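Local coordinates for protein oxaloacetate acetyl hydrolase (Cryphonectria parasitica, PDB 3LYE) that belongs to the phosphoenolpyruvate phosphomutase family of TIM-barrel enzymes, carries calcium ions and assembles from four copies of its chain, at residues A[49-54]-A[72-77]; A[91-96]-A[110-115]. All coordinates share one frame; numbering follows the deposited sequence.

Contact 1 (A[49-54]-A[72-77]); sequences LYMTGA and HDMRDN
M51, at the end of strand 49-51, reaches the flank of helix 71-82 with its thioether and there meets M74 and N77, one helical turn apart. Its CG stands anti to the backbone N (chi1 -175°) and chi2 is also extended, which carries the sulfur straight out from the strand; the bend at chi3 (87°) then turns the terminal methyl toward M74. M51 CE lies 3.6 Å from M74 CE and 3.5 Å from the backbone M74 O, so this methyl touches both the side chain and the carbonyl of the same residue. M74 is bent at both chi2 and chi3, and its own methyl curls back toward the strand end, where M74 CE comes to 3.9 Å from G53 CA in the first turn of helix 53-61. The two thioether chains run obliquely to one another and meet through their methyls. Toward N77, M51 SD sits 3.6 Å from the backbone N77 C and 3.7 Å from both N77 CB and N77 ND2. With no hydrogen bond crossing between the segments and all four touching residues buried, the contact rests on van der Waals contact of the M51 and M74 thioethers with each other and with backbone and side-chain atoms around them, while N77 ND2 finds its hydrogen-bond acceptors in T56 OG1 and Y33 O.

Contact 2 (A[91-96]-A[110-115]); sequences LIADMD and EHYIRS. With CA (calcium ion), chain B.
Within the beta-alpha-beta unit made by strand 91-94, helix 102-114 and strand 119-122, the ring of Y112 bridges from the helix to the C-terminal end of the first strand, next to a calcium site. Y112 OH donates to D94 O at 2.8 Å. The acceptor lies at the ring edge, in the ring plane, and the hydroxyl in turn lies in the carbonyl plane with a C=O...O angle of 147°. Y112 CE2 also packs on two side chains that approach the ring obliquely: A93 CB at 3.8 Å and M95 CB likewise at 3.8 Å. M95 CG lies between its backbone N and carbonyl carbon (chi1 68°), and the end of the side chain leads away from the helix; M95 also touches A120 and L122 of strand 119-122.

The D94 side chain points away from the helix. Its OD2 binds calcium at 2.5 Å, D96 OD1 binds the same ion at 2.4 Å, and five waters complete the seven ligands seen. D94 OD1 accepts from D96 N at 2.7 Å, closing an Asx turn; the N-H approaches from above the carboxylate plane, 42° out of it. D96 OD2 is hydrogen-bonded to Y99 OH. D94 is thus held at three points: its carbonyl by the tyrosine, one carboxylate oxygen by the turn and the other by the metal. This is consistent with a second-shell role for Y112, holding the backbone at the strand end that carries the calcium ligand D94.

Both contacts are buried, with centres about 8 Å apart, and each joins a helix to the C-terminal end of a strand of the parallel barrel sheet. Strands 49-51 and 91-94 are neighbours in that sheet, paired by backbone hydrogen bonds, among them probably M51 N to I92 O. Contact 1 has no hydrogen bond across it, whereas contact 2, which itself holds the calcium ligands D94 and D96, combines apolar packing with a buried tyrosine bond. M74 connects them directly: its methyl lies against D94 O and its CB against Y112 OH. From the residue after M74, R75 NE is probably hydrogen-bonded to S115 OG, just past the end of helix 102-114.

Contact 1 (A[49-54]-A[72-77])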
loop_
_atom_site.group_PDB
_atom_site.type_symbol
_atom_site.label_atom_id
_atom_site.label_comp_id
_atom_site.label_asym_id
_atom_site.label_seq_id
_atom_site.Cartn_x
_atom_site.Cartn_y
_atom_site.Cartn_z
ATOM N N LEU A 49 4.142 -23.144 -5.847
ATOM C CA LEU A 49 2.934 -22.404 -6.189
ATOM C C LEU A 49 3.254 -21.418 -7.296
ATOM O O LEU A 49 4.417 -21.035 -7.464
ATOM C CB LEU A 49 2.436 -21.579 -4.997
ATOM C CG LEU A 49 1.500 -22.261 -3.990
ATOM C CD1 LEU A 49 1.756 -23.669 -3.620
ATOM C CD2 LEU A 49 1.288 -21.392 -2.754
ATOM N N TYR A 50 2.230 -20.996 -8.035
ATOM C CA TYR A 50 2.394 -20.021 -9.095
ATOM C C TYR A 50 1.399 -18.864 -8.833
ATOM O O TYR A 50 0.179 -19.089 -8.695
ATOM C CB TYR A 50 2.086 -20.617 -10.477
ATOM C CG TYR A 50 1.944 -19.624 -11.607
ATOM C CD1 TYR A 50 0.842 -19.630 -12.428
ATOM C CD2 TYR A 50 2.935 -18.703 -11.866
ATOM C CE1 TYR A 50 0.730 -18.735 -13.431
ATOM C CE2 TYR A 50 2.807 -17.792 -12.839
ATOM C CZ TYR A 50 1.723 -17.837 -13.657
ATOM O OH TYR A 50 1.635 -16.963 -14.687
ATOM N N MET A 51 1.877 -17.637 -8.725
ATOM C CA MET A 51 0.995 -16.500 -8.542
ATOM C C MET A 51 0.703 -15.895 -9.897
ATOM O O MET A 51 1.579 -15.359 -10.583
ATOM C CB MET A 51 1.607 -15.413 -7.694
ATOM C CG MET A 51 0.623 -14.270 -7.397
ATOM S SD MET A 51 1.385 -12.847 -6.607
ATOM C CE MET A 51 1.934 -11.916 -8.040
ATOM N N THR A 52 -0.570 -15.921 -10.258
ATOM C CA THR A 52 -1.009 -15.411 -11.535
ATOM C C THR A 52 -1.214 -13.915 -11.571
ATOM O O THR A 52 -1.617 -13.293 -10.606
ATOM C CB THR A 52 -2.313 -16.094 -11.979
ATOM O OG1 THR A 52 -3.381 -15.532 -11.230
ATOM C CG2 THR A 52 -2.255 -17.556 -11.760
ATOM N N GLY A 53 -0.964 -13.330 -12.733
ATOM C CA GLY A 53 -1.168 -11.905 -12.936
ATOM C C GLY A 53 -2.658 -11.596 -13.104
ATOM O O GLY A 53 -3.175 -10.632 -12.541
ATOM N N ALA A 54 -3.361 -12.393 -13.904
ATOM C CA ALA A 54 -4.788 -12.174 -14.121
ATOM C C ALA A 54 -5.531 -12.322 -12.811
ATOM O O ALA A 54 -6.460 -11.591 -12.552
ATOM C CB ALA A 54 -5.350 -13.145 -15.154
ATOM N N HIS A 72 3.710 -2.438 -7.704
ATOM C CA HIS A 72 3.265 -2.457 -6.342
ATOM C C HIS A 72 2.273 -3.569 -6.065
ATOM O O HIS A 72 2.375 -4.269 -5.055
ATOM C CB HIS A 72 2.641 -1.088 -5.943
ATOM C CG HIS A 72 1.852 -1.132 -4.665
ATOM N ND1 HIS A 72 0.498 -1.397 -4.629
ATOM C CD2 HIS A 72 2.237 -0.983 -3.377
ATOM C CE1 HIS A 72 0.085 -1.392 -3.374
ATOM N NE2 HIS A 72 1.120 -1.133 -2.595
ATOM N N ASP A 73 1.283 -3.710 -6.933
ATOM C CA ASP A 73 0.272 -4.739 -6.753
ATOM C C ASP A 73 0.813 -6.151 -6.786
ATOM O O ASP A 73 0.448 -7.028 -6.011
ATOM C CB ASP A 73 -0.792 -4.597 -7.840
ATOM C CG ASP A 73 -1.302 -3.180 -7.957
ATOM O OD1 ASP A 73 -2.061 -2.781 -7.071
ATOM O OD2 ASP A 73 -0.996 -2.506 -8.972
ATOM N N MET A 74 1.676 -6.360 -7.762
ATOM C CA MET A 74 2.286 -7.674 -7.937
ATOM C C MET A 74 3.230 -8.048 -6.827
ATOM O O MET A 74 3.161 -9.155 -6.303
ATOM C CB MET A 74 2.952 -7.740 -9.317
ATOM C CG MET A 74 1.966 -7.607 -10.463
ATOM S SD MET A 74 0.760 -8.932 -10.629
ATOM C CE MET A 74 1.852 -10.233 -11.214
ATOM N N ARG A 75 4.085 -7.123 -6.437
ATOM C CA ARG A 75 5.003 -7.416 -5.366
ATOM C C ARG A 75 4.229 -7.606 -4.066
ATOM O O ARG A 75 4.546 -8.491 -3.291
ATOM C CB ARG A 75 6.030 -6.295 -5.195
ATOM C CG ARG A 75 7.052 -6.632 -4.127
ATOM C CD ARG A 75 7.545 -5.515 -3.294
ATOM N NE ARG A 75 8.413 -6.043 -2.232
ATOM C CZ ARG A 75 8.951 -5.316 -1.259
ATOM N NH1 ARG A 75 9.709 -5.867 -0.300
ATOM N NH2 ARG A 75 8.735 -4.016 -1.247
ATOM N N ASP A 76 3.230 -6.773 -3.808
ATOM C CA ASP A 76 2.504 -6.950 -2.560
ATOM C C ASP A 76 1.841 -8.302 -2.470
ATOM O O ASP A 76 1.866 -8.946 -1.419
ATOM C CB ASP A 76 1.477 -5.844 -2.368
ATOM C CG ASP A 76 2.113 -4.554 -1.865
ATOM O OD1 ASP A 76 1.358 -3.591 -1.637
ATOM O OD2 ASP A 76 3.358 -4.515 -1.705
ATOM N N ASN A 77 1.223 -8.766 -3.552
ATOM C CA ASN A 77 0.565 -10.063 -3.501
ATOM C C ASN A 77 1.584 -11.185 -3.392
ATOM O O ASN A 77 1.367 -12.143 -2.665
ATOM C CB ASN A 77 -0.344 -10.232 -4.714
ATOM C CG ASN A 77 -1.554 -11.100 -4.442
ATOM O OD1 ASN A 77 -2.114 -11.087 -3.349
ATOM N ND2 ASN A 77 -1.989 -11.813 -5.450
#

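Contact 2 (A[91-96]-A[110-115])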
loop_
_atom_site.group_PDB
_atom_site.type_symbol
_atom_site.label_atom_id
_atom_site.label_comp_id
_atom_site.label_asym_id
_atom_site.label_seq_id
_atom_site.Cartn_x
_atom_site.Cartn_y
_atom_site.Cartn_z
ATOM N N LEU A 91 7.512 -20.010 -4.476
ATOM C CA LEU A 91 6.566 -19.308 -5.282
ATOM C C LEU A 91 7.171 -18.754 -6.594
ATOM O O LEU A 91 8.197 -18.070 -6.554
ATOM C CB LEU A 91 6.021 -18.055 -4.522
ATOM C CG LEU A 91 4.947 -17.268 -5.301
ATOM C CD1 LEU A 91 3.676 -18.079 -5.551
ATOM C CD2 LEU A 91 4.656 -15.934 -4.602
ATOM N N ILE A 92 6.588 -19.149 -7.727
ATOM C CA ILE A 92 6.950 -18.596 -9.018
ATOM C C ILE A 92 5.864 -17.520 -9.247
ATOM O O ILE A 92 4.670 -17.832 -9.076
ATOM C CB ILE A 92 6.910 -19.596 -10.157
ATOM C CG1 ILE A 92 8.013 -20.630 -9.947
ATOM C CG2 ILE A 92 7.084 -18.873 -11.508
ATOM C CD1 ILE A 92 7.963 -21.785 -10.920
ATOM N N ALA A 93 6.236 -16.294 -9.623
ATOM C CA ALA A 93 5.275 -15.246 -9.865
ATOM C C ALA A 93 5.423 -14.627 -11.231
ATOM O O ALA A 93 6.515 -14.527 -11.768
ATOM C CB ALA A 93 5.423 -14.141 -8.836
ATOM N N ASP A 94 4.289 -14.269 -11.817
ATOM C CA ASP A 94 4.299 -13.555 -13.069
ATOM C C ASP A 94 4.967 -12.198 -12.815
ATOM O O ASP A 94 4.724 -11.600 -11.751
ATOM C CB ASP A 94 2.822 -13.290 -13.439
ATOM C CG ASP A 94 2.598 -12.666 -14.800
ATOM O OD1 ASP A 94 3.572 -12.330 -15.507
ATOM O OD2 ASP A 94 1.388 -12.534 -15.156
ATOM N N MET A 95 5.872 -11.767 -13.696
ATOM C CA MET A 95 6.454 -10.438 -13.593
ATOM C C MET A 95 6.170 -9.647 -14.893
ATOM O O MET A 95 6.768 -8.614 -15.161
ATOM C CB MET A 95 7.908 -10.353 -13.147
ATOM C CG MET A 95 8.915 -10.892 -14.125
ATOM S SD MET A 95 10.634 -10.548 -13.651
ATOM C CE MET A 95 10.738 -8.833 -14.124
ATOM N N ASP A 96 5.256 -10.178 -15.710
ATOM C CA ASP A 96 4.843 -9.506 -16.928
ATOM C C ASP A 96 6.061 -9.046 -17.757
ATOM O O ASP A 96 6.874 -9.900 -18.112
ATOM C CB ASP A 96 3.871 -8.384 -16.546
ATOM C CG ASP A 96 2.618 -8.915 -15.930
ATOM O OD1 ASP A 96 1.820 -9.461 -16.680
ATOM O OD2 ASP A 96 2.458 -8.843 -14.703
ATOM N N GLU A 110 14.606 -7.204 -8.103
ATOM C CA GLU A 110 15.152 -6.970 -6.778
ATOM C C GLU A 110 14.058 -7.098 -5.730
ATOM O O GLU A 110 14.278 -7.699 -4.684
ATOM C CB GLU A 110 15.754 -5.588 -6.780
ATOM C CG GLU A 110 16.259 -5.087 -5.461
ATOM C CD GLU A 110 16.804 -3.683 -5.609
ATOM O OE1 GLU A 110 16.221 -2.893 -6.411
ATOM O OE2 GLU A 110 17.797 -3.380 -4.938
ATOM N N HIS A 111 12.903 -6.476 -5.964
ATOM C CA HIS A 111 11.795 -6.527 -5.010
ATOM C C HIS A 111 11.258 -7.953 -4.822
ATOM O O HIS A 111 10.963 -8.378 -3.714
ATOM C CB HIS A 111 10.700 -5.547 -5.413
ATOM C CG HIS A 111 11.056 -4.126 -5.116
ATOM N ND1 HIS A 111 10.194 -3.257 -4.500
ATOM C CD2 HIS A 111 12.192 -3.426 -5.335
ATOM C CE1 HIS A 111 10.784 -2.088 -4.332
ATOM N NE2 HIS A 111 12.009 -2.172 -4.801
ATOM N N TYR A 112 11.164 -8.692 -5.917
ATOM C CA TYR A 112 10.703 -10.073 -5.848
ATOM C C TYR A 112 11.720 -10.870 -5.016
ATOM O O TYR A 112 11.351 -11.656 -4.134
ATOM C CB TYR A 112 10.520 -10.692 -7.229
ATOM C CG TYR A 112 9.186 -10.433 -7.900
ATOM C CD1 TYR A 112 8.434 -9.277 -7.634
ATOM C CD2 TYR A 112 8.714 -11.321 -8.835
ATOM C CE1 TYR A 112 7.240 -9.055 -8.292
ATOM C CE2 TYR A 112 7.534 -11.109 -9.488
ATOM C CZ TYR A 112 6.787 -9.972 -9.201
ATOM O OH TYR A 112 5.598 -9.756 -9.877
ATOM N N ILE A 113 12.998 -10.700 -5.307
ATOM C CA ILE A 113 14.023 -11.415 -4.560
ATOM C C ILE A 113 13.951 -11.117 -3.058
ATOM O O ILE A 113 13.984 -12.034 -2.229
ATOM C CB ILE A 113 15.427 -11.101 -5.129
ATOM C CG1 ILE A 113 15.615 -11.871 -6.449
ATOM C CG2 ILE A 113 16.568 -11.464 -4.174
ATOM C CD1 ILE A 113 16.827 -11.451 -7.239
ATOM N N ARG A 114 13.886 -9.833 -2.724
ATOM C CA ARG A 114 13.791 -9.365 -1.337
ATOM C C ARG A 114 12.577 -9.937 -0.627
ATOM O O ARG A 114 12.609 -10.177 0.586
ATOM C CB ARG A 114 13.656 -7.807 -1.291
ATOM C CG ARG A 114 14.951 -7.135 -1.504
ATOM C CD ARG A 114 14.853 -5.658 -1.817
ATOM N NE ARG A 114 13.883 -4.943 -1.032
ATOM C CZ ARG A 114 13.463 -3.722 -1.302
ATOM N NH1 ARG A 114 12.521 -3.187 -0.529
ATOM N NH2 ARG A 114 13.994 -3.039 -2.309
ATOM N N SER A 115 11.505 -10.102 -1.393
ATOM C CA SER A 115 10.243 -10.618 -0.875
ATOM C C SER A 115 10.160 -12.136 -0.808
ATOM O O SER A 115 9.100 -12.688 -0.568
ATOM C CB SER A 115 9.069 -10.085 -1.695
ATOM O OG SER A 115 8.844 -8.706 -1.451
HETATM CA CA CA B . 0.584 -11.418 -17.239
HETATM O O HOH W 1 2.502 -12.615 -17.950
HETATM O O HOH W 2 1.062 -10.474 -19.466
HETATM O O HOH W 3 -1.037 -10.454 -15.882
HETATM O O HOH W 4 -1.405 -11.285 -18.798
HETATM O O HOH W 5 -0.019 -13.311 -17.081
#